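Local coordinates for De novo designed switch protein caging a hemagglutinin binder (sCageHA267_1S) (Synthetic construct, PDB 7CBC) that cages a hemagglutinin-binding domain as a designed switch, probably serving as the sensing part of a modular protein biosensor, at residues E124-L132 / A156-A167. Numbering follows the deposited sequence.
Sequences EAAAKLQEL and AKRRSKEIIDEA
Ile163 sits against Ala125, Lys128 and Leu129 where two antiparallel helices pack at 175° with axes 9.5 Å apart. Its CG2 branch rests on the small side chain of Ala125, CG2 to CB 3.9 Å, while its CD1 reaches the CB of Lys128. One turn on along helix 146-190, Ala167 meets the same alanine, CB to CB 3.8 Å, and these small side chains are consistent with the close backbones. Leu129 and Ile163 run alongside each other head to tail, and Leu129 splits its two methyls: CD2 lies over the CA of Ser160 at 3.8 Å, and CD1 reaches CG1 of Ile164. Leu132 swings its CG away from its own backbone N (chi1 175°), which brings CD2 close to Ser160 OG (3.2 Å) and CD1 to the CB of Arg159. Buried Ser160 turns its hydroxyl back along its own helix to Ala156 O, OG to O 2.7 Å, tilted 33° from the carbonyl plane; that oxygen takes Ser160 N from the opposite face. Gln229 of helix 195-239 also bonds this hydroxyl, and Leu225 and Leu233 of that helix cover the same side. Replacing Ser160 by alanine removes the hydroxyl and is likely to leave the Gln229 amide N-H without its mate among apolar neighbours. The solvent side is looser: extended Lys128 meets Glu166 nearly perpendicularly in a salt bridge whose hydrogen bond, Lys128 NZ to Glu166 OE2 at 3.4 Å, is weak. Ile163 CG1 lies 3.6 Å above the plane of the Arg159 guanidinium, over its centre, so the bent arginine covers one flank of the isoleucine. Apolar residues inside, charged chains bordering them and a buried serine-glutamine hydrogen bond are consistent with a designed antiparallel helical bundle, here joining helices 99-142 and 146-190 of the six-helical bundle.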
ATOM      1  N   GLU A 124      -7.976  -7.312  -1.009  1.00 29.95           N
ATOM      2  CA  GLU A 124      -9.250  -7.948  -1.296  1.00 32.05           C
ATOM      3  C   GLU A 124      -9.971  -7.231  -2.433  1.00 32.30           C
ATOM      4  O   GLU A 124     -10.503  -7.880  -3.350  1.00 28.88           O
ATOM      5  CB  GLU A 124     -10.081  -8.021  -0.008  1.00 33.76           C
ATOM      6  CG  GLU A 124      -9.495  -9.041   0.997  1.00 40.57           C
ATOM      7  CD  GLU A 124     -10.080  -8.960   2.422  1.00 47.25           C
ATOM      8  OE1 GLU A 124      -9.778  -9.862   3.250  1.00 45.39           O
ATOM      9  OE2 GLU A 124     -10.827  -7.998   2.722  1.00 48.13           O
ATOM     10  N   ALA A 125      -9.926  -5.897  -2.443  1.00 31.81           N
ATOM     11  CA  ALA A 125     -10.483  -5.150  -3.570  1.00 29.18           C
ATOM     12  C   ALA A 125      -9.750  -5.468  -4.862  1.00 31.45           C
ATOM     13  O   ALA A 125     -10.363  -5.513  -5.931  1.00 25.87           O
ATOM     14  CB  ALA A 125     -10.437  -3.647  -3.301  1.00 32.01           C
ATOM     15  N   ALA A 126      -8.438  -5.687  -4.801  1.00 30.48           N
ATOM     16  CA  ALA A 126      -7.726  -6.040  -6.030  1.00 26.88           C
ATOM     17  C   ALA A 126      -8.120  -7.428  -6.523  1.00 27.56           C
ATOM     18  O   ALA A 126      -8.240  -7.653  -7.740  1.00 28.23           O
ATOM     19  CB  ALA A 126      -6.212  -5.951  -5.808  1.00 28.46           C
ATOM     20  N   ALA A 127      -8.333  -8.376  -5.606  1.00 26.90           N
ATOM     21  CA  ALA A 127      -8.804  -9.698  -6.027  1.00 25.69           C
ATOM     22  C   ALA A 127     -10.208  -9.629  -6.613  1.00 30.11           C
ATOM     23  O   ALA A 127     -10.498 -10.285  -7.626  1.00 29.33           O
ATOM     24  CB  ALA A 127      -8.774 -10.677  -4.854  1.00 28.78           C
ATOM     25  N   LYS A 128     -11.099  -8.847  -5.996  1.00 23.01           N
ATOM     26  CA  LYS A 128     -12.461  -8.755  -6.505  1.00 25.43           C
ATOM     27  C   LYS A 128     -12.491  -8.157  -7.907  1.00 31.08           C
ATOM     28  O   LYS A 128     -13.216  -8.653  -8.777  1.00 32.15           O
ATOM     29  CB  LYS A 128     -13.341  -7.943  -5.560  1.00 25.17           C
ATOM     30  CG  LYS A 128     -13.625  -8.637  -4.233  1.00 29.46           C
ATOM     31  CD  LYS A 128     -14.527  -7.780  -3.371  1.00 34.32           C
ATOM     32  CE  LYS A 128     -14.713  -8.366  -1.989  1.00 38.52           C
ATOM     33  NZ  LYS A 128     -15.711  -7.554  -1.226  1.00 42.83           N
ATOM     34  N   LEU A 129     -11.708  -7.102  -8.152  1.00 26.34           N
ATOM     35  CA  LEU A 129     -11.648  -6.550  -9.498  1.00 24.42           C
ATOM     36  C   LEU A 129     -11.103  -7.568 -10.485  1.00 31.65           C
ATOM     37  O   LEU A 129     -11.586  -7.655 -11.618  1.00 26.22           O
ATOM     38  CB  LEU A 129     -10.810  -5.278  -9.534  1.00 27.64           C
ATOM     39  CG  LEU A 129     -11.350  -4.097  -8.731  1.00 29.49           C
ATOM     40  CD1 LEU A 129     -10.338  -2.958  -8.716  1.00 29.45           C
ATOM     41  CD2 LEU A 129     -12.675  -3.630  -9.307  1.00 31.15           C
ATOM     42  N   GLN A 130     -10.107  -8.359 -10.081  1.00 30.94           N
ATOM     43  CA  GLN A 130      -9.567  -9.365 -10.997  1.00 27.83           C
ATOM     44  C   GLN A 130     -10.624 -10.393 -11.378  1.00 32.81           C
ATOM     45  O   GLN A 130     -10.841 -10.670 -12.564  1.00 33.14           O
ATOM     46  CB  GLN A 130      -8.362 -10.063 -10.380  1.00 32.69           C
ATOM     47  CG  GLN A 130      -7.617 -10.961 -11.358  1.00 32.47           C
ATOM     48  CD  GLN A 130      -6.763 -10.167 -12.334  1.00 35.21           C
ATOM     49  OE1 GLN A 130      -6.831  -8.936 -12.381  1.00 33.20           O
ATOM     50  NE2 GLN A 130      -5.941 -10.868 -13.108  1.00 36.39           N
ATOM     51  N   GLU A 131     -11.282 -10.982 -10.381  1.00 32.06           N
ATOM     52  CA  GLU A 131     -12.338 -11.946 -10.658  1.00 35.31           C
ATOM     53  C   GLU A 131     -13.425 -11.330 -11.532  1.00 33.75           C
ATOM     54  O   GLU A 131     -13.875 -11.941 -12.514  1.00 33.33           O
ATOM     55  CB  GLU A 131     -12.899 -12.451  -9.331  1.00 37.91           C
ATOM     56  CG  GLU A 131     -14.305 -13.020  -9.406  1.00 46.82           C
ATOM     57  CD  GLU A 131     -14.887 -13.240  -8.022  1.00 49.04           C
ATOM     58  OE1 GLU A 131     -14.460 -12.525  -7.087  1.00 50.51           O
ATOM     59  OE2 GLU A 131     -15.768 -14.117  -7.866  1.00 57.19           O
ATOM     60  N   LEU A 132     -13.833 -10.104 -11.207  1.00 28.01           N
ATOM     61  CA  LEU A 132     -14.752  -9.363 -12.057  1.00 31.32           C
ATOM     62  C   LEU A 132     -14.207  -9.223 -13.465  1.00 35.39           C
ATOM     63  O   LEU A 132     -14.942  -9.403 -14.443  1.00 32.88           O
ATOM     64  CB  LEU A 132     -15.017  -7.981 -11.461  1.00 30.44           C
ATOM     65  CG  LEU A 132     -15.872  -7.087 -12.350  1.00 26.82           C
ATOM     66  CD1 LEU A 132     -17.327  -7.416 -12.118  1.00 31.91           C
ATOM     67  CD2 LEU A 132     -15.606  -5.630 -12.047  1.00 35.10           C
ATOM     68  N   ALA A 156     -20.099  -4.402 -15.096  1.00 38.94           N
ATOM     69  CA  ALA A 156     -18.699  -4.350 -14.677  1.00 38.17           C
ATOM     70  C   ALA A 156     -18.314  -2.959 -14.187  1.00 37.45           C
ATOM     71  O   ALA A 156     -17.576  -2.819 -13.204  1.00 30.96           O
ATOM     72  CB  ALA A 156     -17.790  -4.771 -15.834  1.00 35.71           C
ATOM     73  N   LYS A 157     -18.783  -1.919 -14.877  1.00 36.65           N
ATOM     74  CA  LYS A 157     -18.543  -0.557 -14.422  1.00 36.47           C
ATOM     75  C   LYS A 157     -19.123  -0.336 -13.029  1.00 38.59           C
ATOM     76  O   LYS A 157     -18.435   0.163 -12.130  1.00 31.90           O
ATOM     77  CB  LYS A 157     -19.133   0.425 -15.434  1.00 38.48           C
ATOM     78  CG  LYS A 157     -19.204   1.869 -14.961  1.00 41.45           C
ATOM     79  CD  LYS A 157     -19.745   2.750 -16.082  1.00 46.10           C
ATOM     80  CE  LYS A 157     -19.705   4.222 -15.712  1.00 48.05           C
ATOM     81  NZ  LYS A 157     -20.088   5.077 -16.875  1.00 42.69           N
ATOM     82  N   ARG A 158     -20.383  -0.733 -12.821  1.00 34.02           N
ATOM     83  CA  ARG A 158     -21.030  -0.495 -11.534  1.00 37.03           C
ATOM     84  C   ARG A 158     -20.311  -1.234 -10.412  1.00 38.09           C
ATOM     85  O   ARG A 158     -19.986  -0.640  -9.376  1.00 38.06           O
ATOM     86  CB  ARG A 158     -22.506  -0.900 -11.587  1.00 39.10           C
ATOM     87  CG  ARG A 158     -23.114  -1.273 -10.225  1.00 43.26           C
ATOM     88  CD  ARG A 158     -24.588  -1.707 -10.325  1.00 50.25           C
ATOM     89  NE  ARG A 158     -24.839  -2.574 -11.483  1.00 53.11           N
ATOM     90  CZ  ARG A 158     -25.727  -2.313 -12.441  1.00 52.82           C
ATOM     91  NH1 ARG A 158     -26.473  -1.216 -12.372  1.00 59.19           N
ATOM     92  NH2 ARG A 158     -25.870  -3.147 -13.464  1.00 48.07           N
ATOM     93  N   ARG A 159     -20.046  -2.533 -10.604  1.00 32.59           N
ATOM     94  CA  ARG A 159     -19.411  -3.332  -9.559  1.00 36.77           C
ATOM     95  C   ARG A 159     -17.996  -2.853  -9.270  1.00 37.42           C
ATOM     96  O   ARG A 159     -17.583  -2.819  -8.109  1.00 35.32           O
ATOM     97  CB  ARG A 159     -19.394  -4.807  -9.944  1.00 31.95           C
ATOM     98  CG  ARG A 159     -20.444  -5.636  -9.226  1.00 41.69           C
ATOM     99  CD  ARG A 159     -20.287  -5.516  -7.701  1.00 44.08           C
ATOM    100  NE  ARG A 159     -19.445  -6.565  -7.120  1.00 44.25           N
ATOM    101  CZ  ARG A 159     -19.009  -6.564  -5.859  1.00 43.30           C
ATOM    102  NH1 ARG A 159     -19.328  -5.570  -5.037  1.00 42.07           N
ATOM    103  NH2 ARG A 159     -18.246  -7.557  -5.416  1.00 38.96           N
ATOM    104  N   SER A 160     -17.241  -2.498 -10.313  1.00 33.96           N
ATOM    105  CA  SER A 160     -15.918  -1.911 -10.137  1.00 32.26           C
ATOM    106  C   SER A 160     -15.948  -0.743  -9.159  1.00 38.98           C
ATOM    107  O   SER A 160     -15.151  -0.687  -8.208  1.00 26.60           O
ATOM    108  CB  SER A 160     -15.368  -1.444 -11.481  1.00 32.03           C
ATOM    109  OG  SER A 160     -15.014  -2.542 -12.295  1.00 32.65           O
ATOM    110  N   LYS A 161     -16.859   0.210  -9.385  1.00 35.16           N
ATOM    111  CA  LYS A 161     -16.879   1.402  -8.547  1.00 36.31           C
ATOM    112  C   LYS A 161     -17.400   1.106  -7.147  1.00 38.98           C
ATOM    113  O   LYS A 161     -16.933   1.717  -6.183  1.00 38.48           O
ATOM    114  CB  LYS A 161     -17.704   2.513  -9.198  1.00 38.84           C
ATOM    115  CG  LYS A 161     -17.373   3.873  -8.589  1.00 44.73           C
ATOM    116  CD  LYS A 161     -17.982   5.028  -9.353  1.00 43.57           C
ATOM    117  CE  LYS A 161     -17.601   6.345  -8.701  1.00 45.48           C
ATOM    118  NZ  LYS A 161     -17.799   6.326  -7.210  1.00 43.50           N
ATOM    119  N   GLU A 162     -18.359   0.186  -7.009  1.00 36.85           N
ATOM    120  CA  GLU A 162     -18.731  -0.285  -5.677  1.00 37.76           C
ATOM    121  C   GLU A 162     -17.535  -0.907  -4.964  1.00 37.85           C
ATOM    122  O   GLU A 162     -17.306  -0.641  -3.781  1.00 34.61           O
ATOM    123  CB  GLU A 162     -19.883  -1.292  -5.758  1.00 41.60           C
ATOM    124  CG  GLU A 162     -21.195  -0.733  -6.336  1.00 46.63           C
ATOM    125  CD  GLU A 162     -22.289  -1.799  -6.519  1.00 50.92           C
ATOM    126  OE1 GLU A 162     -22.106  -2.953  -6.058  1.00 49.45           O
ATOM    127  OE2 GLU A 162     -23.344  -1.471  -7.114  1.00 51.84           O
ATOM    128  N   ILE A 163     -16.754  -1.733  -5.669  1.00 35.63           N
ATOM    129  CA  ILE A 163     -15.587  -2.366  -5.045  1.00 37.16           C
ATOM    130  C   ILE A 163     -14.553  -1.315  -4.642  1.00 34.96           C
ATOM    131  O   ILE A 163     -14.018  -1.335  -3.526  1.00 35.22           O
ATOM    132  CB  ILE A 163     -14.977  -3.415  -5.994  1.00 34.66           C
ATOM    133  CG1 ILE A 163     -15.895  -4.630  -6.138  1.00 33.91           C
ATOM    134  CG2 ILE A 163     -13.589  -3.836  -5.505  1.00 30.13           C
ATOM    135  CD1 ILE A 163     -15.570  -5.501  -7.367  1.00 33.16           C
ATOM    136  N   ILE A 164     -14.241  -0.389  -5.550  1.00 29.60           N
ATOM    137  CA  ILE A 164     -13.249   0.632  -5.248  1.00 32.76           C
ATOM    138  C   ILE A 164     -13.758   1.581  -4.169  1.00 37.82           C
ATOM    139  O   ILE A 164     -12.983   2.042  -3.315  1.00 36.92           O
ATOM    140  CB  ILE A 164     -12.849   1.379  -6.529  1.00 33.66           C
ATOM    141  CG1 ILE A 164     -11.929   0.497  -7.371  1.00 29.62           C
ATOM    142  CG2 ILE A 164     -12.131   2.688  -6.194  1.00 33.67           C
ATOM    143  CD1 ILE A 164     -11.623   1.095  -8.690  1.00 35.79           C
ATOM    144  N   ASP A 165     -15.061   1.881  -4.176  1.00 35.89           N
ATOM    145  CA  ASP A 165     -15.613   2.776  -3.163  1.00 39.30           C
ATOM    146  C   ASP A 165     -15.530   2.174  -1.769  1.00 40.33           C
ATOM    147  O   ASP A 165     -15.341   2.913  -0.796  1.00 43.01           O
ATOM    148  CB  ASP A 165     -17.070   3.155  -3.473  1.00 38.69           C
ATOM    149  CG  ASP A 165     -17.198   4.195  -4.595  1.00 44.05           C
ATOM    150  OD1 ASP A 165     -16.156   4.707  -5.060  1.00 48.26           O
ATOM    151  OD2 ASP A 165     -18.348   4.533  -4.981  1.00 47.44           O
ATOM    152  N   GLU A 166     -15.669   0.848  -1.633  1.00 37.36           N
ATOM    153  CA  GLU A 166     -15.543   0.281  -0.290  1.00 38.53           C
ATOM    154  C   GLU A 166     -14.082   0.185   0.152  1.00 40.88           C
ATOM    155  O   GLU A 166     -13.792   0.238   1.358  1.00 38.15           O
ATOM    156  CB  GLU A 166     -16.246  -1.080  -0.208  1.00 42.65           C
ATOM    157  CG  GLU A 166     -15.478  -2.266  -0.738  1.00 42.40           C
ATOM    158  CD  GLU A 166     -16.239  -3.584  -0.551  1.00 50.15           C
ATOM    159  OE1 GLU A 166     -16.571  -3.923   0.608  1.00 53.11           O
ATOM    160  OE2 GLU A 166     -16.518  -4.278  -1.564  1.00 50.61           O
ATOM    161  N   ALA A 167     -13.154   0.077  -0.800  1.00 35.09           N
ATOM    162  CA  ALA A 167     -11.737   0.183  -0.476  1.00 37.64           C
ATOM    163  C   ALA A 167     -11.386   1.592  -0.015  1.00 40.20           C
ATOM    164  O   ALA A 167     -10.581   1.769   0.905  1.00 34.58           O
ATOM    165  CB  ALA A 167     -10.890  -0.214  -1.686  1.00 33.88           C
TER